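MHC class I antigen (Anolis carolinensis, PDB 7CPO) probably presents peptides on the cell surface for recognition by T cells, as classical MHC class I heavy chains do. Local coordinates at residues I52-K57 against G177-L182; A85-Q90 against A141-R146; V249-D252 against R258-C261. One frame throughout, in Å; residues are numbered along the deposited sequence.

Contact 1: residues I52-K57 against G177-L182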
# COMPACT_ATOMS: atom_id res chain seq x y z
N ILE A 52 -1.83 -17.45 -9.06
CA ILE A 52 -2.35 -16.83 -10.28
C ILE A 52 -2.03 -17.66 -11.53
O ILE A 52 -2.70 -17.49 -12.56
CB ILE A 52 -1.85 -15.37 -10.41
CG1 ILE A 52 -2.52 -14.63 -11.58
CG2 ILE A 52 -0.32 -15.30 -10.52
CD1 ILE A 52 -4.01 -14.71 -11.59
N SER A 53 -1.07 -18.59 -11.46
CA SER A 53 -0.82 -19.42 -12.63
C SER A 53 -1.99 -20.35 -12.93
O SER A 53 -2.09 -20.87 -14.05
CB SER A 53 0.46 -20.24 -12.48
OG SER A 53 0.36 -21.17 -11.43
N LYS A 54 -2.90 -20.54 -11.98
CA LYS A 54 -4.09 -21.34 -12.28
C LYS A 54 -4.93 -20.73 -13.41
O LYS A 54 -5.76 -21.44 -14.00
CB LYS A 54 -4.94 -21.48 -11.02
CG LYS A 54 -4.28 -22.25 -9.89
CD LYS A 54 -5.29 -22.35 -8.74
CE LYS A 54 -4.67 -22.98 -7.52
NZ LYS A 54 -5.57 -22.89 -6.35
N VAL A 55 -4.73 -19.46 -13.73
CA VAL A 55 -5.45 -18.85 -14.84
C VAL A 55 -5.06 -19.44 -16.19
O VAL A 55 -5.73 -19.18 -17.19
CB VAL A 55 -5.23 -17.32 -14.84
CG1 VAL A 55 -3.89 -16.97 -15.45
CG2 VAL A 55 -6.34 -16.62 -15.56
N GLU A 56 -4.01 -20.25 -16.24
CA GLU A 56 -3.43 -20.62 -17.53
C GLU A 56 -4.15 -21.79 -18.19
O GLU A 56 -4.14 -21.89 -19.42
CB GLU A 56 -1.94 -20.95 -17.35
CG GLU A 56 -1.09 -19.72 -17.13
CD GLU A 56 0.23 -20.03 -16.45
OE1 GLU A 56 0.69 -21.20 -16.53
OE2 GLU A 56 0.80 -19.10 -15.83
N LYS A 57 -4.77 -22.67 -17.40
CA LYS A 57 -5.49 -23.80 -17.98
C LYS A 57 -6.54 -23.31 -18.99
O LYS A 57 -6.53 -23.73 -20.15
CB LYS A 57 -6.12 -24.64 -16.89
CG LYS A 57 -6.67 -25.97 -17.38
CD LYS A 57 -7.70 -26.56 -16.43
CE LYS A 57 -8.76 -25.50 -16.07
NZ LYS A 57 -10.16 -25.93 -16.33
N GLY A 177 -6.92 -18.23 -5.16
CA GLY A 177 -6.01 -17.94 -4.06
C GLY A 177 -6.60 -17.98 -2.67
O GLY A 177 -6.03 -17.40 -1.75
N LYS A 178 -7.72 -18.68 -2.50
CA LYS A 178 -8.43 -18.67 -1.22
C LYS A 178 -7.55 -19.13 -0.05
O LYS A 178 -7.68 -18.61 1.06
CB LYS A 178 -9.68 -19.56 -1.32
CG LYS A 178 -9.39 -21.03 -1.71
CD LYS A 178 -10.69 -21.74 -2.04
CE LYS A 178 -10.46 -23.11 -2.64
NZ LYS A 178 -9.95 -24.13 -1.68
N GLU A 179 -6.68 -20.11 -0.29
CA GLU A 179 -5.87 -20.67 0.80
C GLU A 179 -5.00 -19.61 1.45
O GLU A 179 -4.78 -19.65 2.66
CB GLU A 179 -5.01 -21.83 0.30
CG GLU A 179 -5.73 -22.78 -0.68
CD GLU A 179 -5.93 -22.23 -2.14
OE1 GLU A 179 -5.22 -21.28 -2.60
OE2 GLU A 179 -6.83 -22.77 -2.84
N THR A 180 -4.50 -18.65 0.68
CA THR A 180 -3.73 -17.58 1.29
C THR A 180 -4.51 -16.27 1.41
O THR A 180 -4.28 -15.52 2.36
CB THR A 180 -2.42 -17.35 0.52
OG1 THR A 180 -2.71 -16.98 -0.83
CG2 THR A 180 -1.61 -18.62 0.50
N LEU A 181 -5.45 -16.01 0.50
CA LEU A 181 -6.20 -14.75 0.55
C LEU A 181 -7.16 -14.70 1.74
O LEU A 181 -7.43 -13.61 2.27
CB LEU A 181 -6.99 -14.56 -0.75
CG LEU A 181 -6.17 -14.24 -1.99
CD1 LEU A 181 -7.03 -14.47 -3.25
CD2 LEU A 181 -5.65 -12.81 -1.92
N LEU A 182 -7.68 -15.84 2.17
CA LEU A 182 -8.69 -15.89 3.21
C LEU A 182 -8.17 -16.53 4.49
O LEU A 182 -8.96 -16.87 5.37
CB LEU A 182 -9.93 -16.62 2.69
CG LEU A 182 -10.37 -16.06 1.32
CD1 LEU A 182 -11.47 -16.88 0.71
CD2 LEU A 182 -10.78 -14.60 1.42

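Contact 2: residues A85-Q90 against A141-R146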
# COMPACT_ATOMS: atom_id res chain seq x y z
N ALA A 85 0.99 18.74 -19.69
CA ALA A 85 1.88 19.89 -19.67
C ALA A 85 1.30 21.03 -20.48
O ALA A 85 1.30 22.18 -20.03
CB ALA A 85 3.26 19.49 -20.20
N GLU A 86 0.77 20.73 -21.66
CA GLU A 86 0.14 21.76 -22.48
C GLU A 86 -1.12 22.30 -21.80
O GLU A 86 -1.27 23.52 -21.64
CB GLU A 86 -0.17 21.20 -23.87
CG GLU A 86 1.08 21.19 -24.80
CD GLU A 86 1.02 20.18 -25.95
OE1 GLU A 86 1.50 19.03 -25.79
OE2 GLU A 86 0.51 20.53 -27.04
N TYR A 87 -2.00 21.41 -21.34
CA TYR A 87 -3.26 21.83 -20.70
C TYR A 87 -3.02 22.78 -19.54
O TYR A 87 -3.77 23.75 -19.35
CB TYR A 87 -4.02 20.61 -20.19
CG TYR A 87 -4.76 19.79 -21.22
CD1 TYR A 87 -4.88 20.20 -22.54
CD2 TYR A 87 -5.37 18.59 -20.84
CE1 TYR A 87 -5.58 19.42 -23.47
CE2 TYR A 87 -6.06 17.83 -21.74
CZ TYR A 87 -6.17 18.24 -23.05
OH TYR A 87 -6.88 17.44 -23.89
N TYR A 88 -2.01 22.50 -18.72
CA TYR A 88 -1.64 23.34 -17.59
C TYR A 88 -0.54 24.34 -17.96
O TYR A 88 -0.07 25.08 -17.08
CB TYR A 88 -1.22 22.47 -16.41
CG TYR A 88 -2.39 21.73 -15.78
CD1 TYR A 88 -3.21 22.35 -14.84
CD2 TYR A 88 -2.69 20.42 -16.14
CE1 TYR A 88 -4.29 21.68 -14.26
CE2 TYR A 88 -3.77 19.74 -15.57
CZ TYR A 88 -4.56 20.38 -14.64
OH TYR A 88 -5.63 19.72 -14.08
N ASN A 89 -0.15 24.39 -19.24
CA ASN A 89 0.86 25.32 -19.75
C ASN A 89 2.09 25.38 -18.84
O ASN A 89 2.46 26.44 -18.31
CB ASN A 89 0.28 26.72 -19.96
CG ASN A 89 1.25 27.65 -20.64
OD1 ASN A 89 1.70 28.64 -20.05
ND2 ASN A 89 1.64 27.32 -21.87
N GLN A 90 2.74 24.23 -18.67
CA GLN A 90 3.92 24.11 -17.82
C GLN A 90 5.13 23.81 -18.69
O GLN A 90 5.18 22.75 -19.33
CB GLN A 90 3.71 23.01 -16.78
CG GLN A 90 2.47 23.22 -15.93
CD GLN A 90 2.20 22.04 -15.02
OE1 GLN A 90 1.84 22.19 -13.86
NE2 GLN A 90 2.37 20.84 -15.56
N ALA A 141 -8.80 20.10 -17.01
CA ALA A 141 -9.38 18.78 -17.22
C ALA A 141 -10.67 18.82 -18.04
O ALA A 141 -11.07 17.79 -18.61
CB ALA A 141 -9.65 18.10 -15.89
N GLN A 142 -11.32 19.99 -18.14
CA GLN A 142 -12.53 20.09 -18.95
C GLN A 142 -12.25 19.83 -20.41
O GLN A 142 -13.15 19.40 -21.14
CB GLN A 142 -13.20 21.45 -18.76
CG GLN A 142 -13.99 21.50 -17.46
CD GLN A 142 -14.33 22.89 -17.03
OE1 GLN A 142 -14.37 23.82 -17.84
NE2 GLN A 142 -14.56 23.07 -15.72
N ASN A 143 -11.01 20.04 -20.85
CA ASN A 143 -10.61 19.56 -22.17
C ASN A 143 -10.82 18.04 -22.28
O ASN A 143 -11.43 17.55 -23.22
CB ASN A 143 -9.16 19.94 -22.45
CG ASN A 143 -8.92 21.46 -22.39
OD1 ASN A 143 -9.55 22.23 -23.12
ND2 ASN A 143 -8.04 21.90 -21.49
N THR A 144 -10.33 17.30 -21.29
CA THR A 144 -10.50 15.85 -21.33
C THR A 144 -11.97 15.46 -21.16
O THR A 144 -12.45 14.55 -21.85
CB THR A 144 -9.63 15.20 -20.26
OG1 THR A 144 -8.25 15.50 -20.53
CG2 THR A 144 -9.82 13.70 -20.26
N LYS A 145 -12.71 16.15 -20.28
CA LYS A 145 -14.11 15.80 -20.04
C LYS A 145 -14.91 15.81 -21.33
O LYS A 145 -15.96 15.17 -21.44
CB LYS A 145 -14.75 16.76 -19.03
CG LYS A 145 -16.25 16.56 -18.80
CD LYS A 145 -16.70 17.37 -17.57
CE LYS A 145 -18.23 17.34 -17.38
NZ LYS A 145 -18.83 15.95 -17.45
N ARG A 146 -14.40 16.47 -22.31
CA ARG A 146 -15.10 16.69 -23.54
C ARG A 146 -15.14 15.56 -24.53
O ARG A 146 -16.19 15.15 -25.04
CB ARG A 146 -14.39 17.83 -24.14
CG ARG A 146 -15.26 18.88 -24.09
CD ARG A 146 -16.19 18.89 -22.90
NE ARG A 146 -16.75 20.11 -23.29
CZ ARG A 146 -16.38 21.27 -22.80
NH1 ARG A 146 -16.88 22.37 -23.37
NH2 ARG A 146 -15.58 21.31 -21.76

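Contact 3: residues V249-D252 against R258-C261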
# COMPACT_ATOMS: atom_id res chain seq x y z
N VAL A 249 1.16 4.26 25.77
CA VAL A 249 0.50 5.11 26.76
C VAL A 249 1.54 5.53 27.79
O VAL A 249 2.44 4.76 28.13
CB VAL A 249 -0.71 4.40 27.40
CG1 VAL A 249 -0.28 3.09 28.06
CG2 VAL A 249 -1.42 5.32 28.40
N LYS A 250 1.45 6.77 28.25
CA LYS A 250 2.30 7.22 29.35
C LYS A 250 1.55 6.97 30.65
O LYS A 250 0.44 7.49 30.84
CB LYS A 250 2.70 8.69 29.21
CG LYS A 250 3.86 9.02 30.16
CD LYS A 250 4.39 10.45 30.06
CE LYS A 250 5.69 10.50 29.23
NZ LYS A 250 6.84 9.76 29.86
N VAL A 251 2.12 6.14 31.51
CA VAL A 251 1.46 5.75 32.75
C VAL A 251 2.30 6.22 33.91
O VAL A 251 3.46 6.62 33.78
CB VAL A 251 1.21 4.24 32.86
CG1 VAL A 251 0.49 3.73 31.62
CG2 VAL A 251 2.51 3.50 33.13
N ASP A 252 1.73 6.08 35.03
CA ASP A 252 1.98 6.86 36.21
C ASP A 252 2.92 6.14 37.15
O ASP A 252 3.17 4.93 36.99
CB ASP A 252 0.62 7.14 36.87
CG ASP A 252 -0.50 7.35 35.83
OD1 ASP A 252 -0.54 8.42 35.17
OD2 ASP A 252 -1.30 6.41 35.64
N ARG A 258 -2.95 -0.89 36.33
CA ARG A 258 -4.26 -0.49 35.83
C ARG A 258 -4.37 -0.57 34.31
O ARG A 258 -5.48 -0.53 33.78
CB ARG A 258 -4.58 0.93 36.31
CG ARG A 258 -4.67 1.12 37.83
CD ARG A 258 -5.04 2.56 38.20
NE ARG A 258 -6.46 2.87 38.05
CZ ARG A 258 -6.97 4.10 38.09
NH1 ARG A 258 -6.18 5.15 38.24
NH2 ARG A 258 -8.28 4.28 37.96
N TYR A 259 -3.24 -0.72 33.61
CA TYR A 259 -3.19 -0.63 32.15
C TYR A 259 -2.92 -1.99 31.52
O TYR A 259 -1.98 -2.71 31.91
CB TYR A 259 -2.12 0.37 31.71
CG TYR A 259 -2.40 1.74 32.24
CD1 TYR A 259 -1.98 2.12 33.51
CD2 TYR A 259 -3.09 2.66 31.48
CE1 TYR A 259 -2.24 3.39 33.99
CE2 TYR A 259 -3.35 3.92 31.95
CZ TYR A 259 -2.93 4.28 33.20
OH TYR A 259 -3.20 5.55 33.65
N LYS A 260 -3.72 -2.32 30.51
CA LYS A 260 -3.62 -3.55 29.74
C LYS A 260 -3.77 -3.19 28.28
O LYS A 260 -4.50 -2.26 27.93
CB LYS A 260 -4.71 -4.55 30.14
CG LYS A 260 -4.46 -5.24 31.47
CD LYS A 260 -5.67 -6.05 31.90
CE LYS A 260 -5.57 -6.35 33.38
NZ LYS A 260 -4.88 -7.64 33.63
N CYS A 261 -3.07 -3.92 27.41
CA CYS A 261 -3.21 -3.71 25.98
C CYS A 261 -4.30 -4.64 25.46
O CYS A 261 -4.17 -5.86 25.53
CB CYS A 261 -1.88 -3.95 25.27
SG CYS A 261 -2.02 -3.86 23.48

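Contact 1: residues I52-K57 against G177-L182
K54 and E179 meet by charge. They approach from opposite directions, and K54 NZ lies 3.7 Å from E179 OE2, a long salt bridge. The lysine chain runs extended beyond CG and brings NZ to the edge of 177-182. E179 is bent at chi2 (75°), which brings its carboxylate round toward the lysine. A second charge shares the same oxygen: K178 NZ is 3.6 Å from E179 OE2. One carboxylate thus lies between two lysines. K54 NZ and K178 NZ are 6.5 Å apart, and the carboxylate probably offsets their mutual repulsion.

Hydrogen bonding adds a firmer hold on the lysine. K54 NZ also binds the carbonyl O of Y176, just before G177. Within 177-182, L181 N bonds to G177 O at 2.7 Å, with G177 at the N-cap of the short helix 178-181.

Apolar packing lies on the inner side of 52-57. I52 touches Y173, and V55 touches W169 and Y176, all on helix 152-176. K54 and E179 stay at the surface. The arrangement belongs to the MHC class I peptide-binding platform, where the turn leading to the alpha 1 helix meets the C-terminal end of the alpha 2 helix.

Contact 2: residues A85-Q90 against A141-R146
Y87 and N143 both hold CG beside the backbone N, with chi1 of -77° and -59°. From the end of helix 62-87 the tyrosine extends toward helix 141-149, and N143 reaches back over its ring. The two side chains slide past each other in opposite directions. N143 CB sits over one ring face, 3.8 Å from the Y87 ring centroid and offset toward the rim, a CH-pi contact. It is nearest to Y87 CZ, at 3.5 Å. Further back, N143 ND2 comes within 3.7 Å of Y87 CD1. The amide is tilted 37° from the ring plane, so the two do not lie flat on each other. ND2 also makes a weak bond to P140 O.

T144 meets the ring from its edge. T144 OG1 lies 3.4 Å from Y87 CE2, near the ring plane, and the two side chains cross at about a right angle. This hydroxyl is bound to Y124 OH and to the peptide backbone. Y87 OH also bonds to the peptide backbone. Y87 and T144, which touch edge to hydroxyl at this end of the groove, thus both bind the peptide main chain.

Behind Y87, a Schellman motif ends the helix: Q90 N bonds to A85 O at 2.9 Å, and N89 takes positive phi. This is the closed end of an MHC class I peptide-binding groove, where the alpha 1 helix finishes beside the start of the alpha 2 helical region.

Contact 3: residues V249-D252 against R258-C261
V249 comes first and touches Y259 lightly. V249 CG2 is 4.3 Å from Y259 CE2, an apolar contact made obliquely to the ring. The same valine packs on L203, W219 and W226, so it belongs to the wider core of the domain.

K250 turns outward, and V251 faces inward again to make the main apolar contact. Its CG1 stands over the middle of the Y259 ring, 3.4 Å from the centroid and 8° off the ring normal. The methyl stands almost straight above the ring centre, a CH-pi contact. With CG1 beside the backbone N and anti to the carbonyl carbon (chi1 -52°), this is the branch that meets the ring. V251 CB also comes close, 3.7 Å from Y259 CE1. L203 touches both V251 and Y259.

D252 follows where the strand ends. D252 OD2 meets the phenol at the edge of the ring, near its plane, and the two side chains cross at about a right angle. Y259 OH donates to D252 OD2 at 2.9 Å, through the syn lone pair. The carboxylate plane is turned 49° from the ring plane. R221 NE binds the same phenol oxygen, so two bonds grip the hydroxyl.

The ring is thus held over its face by a methyl group and at its hydroxyl by two polar partners. Together these probably restrict its rotation. E255 lies close to D252 with like charge, but its salt bridge to R258 would probably temper the repulsion. The chemistry implies that a tyrosine can lie between the two sheets of an immunoglobulin C1-set domain with its polar end satisfied at the border of the apolar core.

Contacts 1 and 2 lie in the peptide-binding platform, and contact 3 lies in the immunoglobulin C1-set domain. Along the chain, contact 2 is nested inside the loop closed by contact 1, and contact 3 follows both. The centres of contacts 1 and 2 are 41 Å apart. Contact 3 is centred 44 Å from contact 1 and 55 Å from contact 2, which lies on the opposite side of the chain's centre. None of the contacts touch. Contacts 1 and 2 mark opposite ends of the groove helices, and contact 2 lies at the bound peptide. Contact 3 joins strands 243-251 and 259-264 and so packs the two sheets of the other domain together.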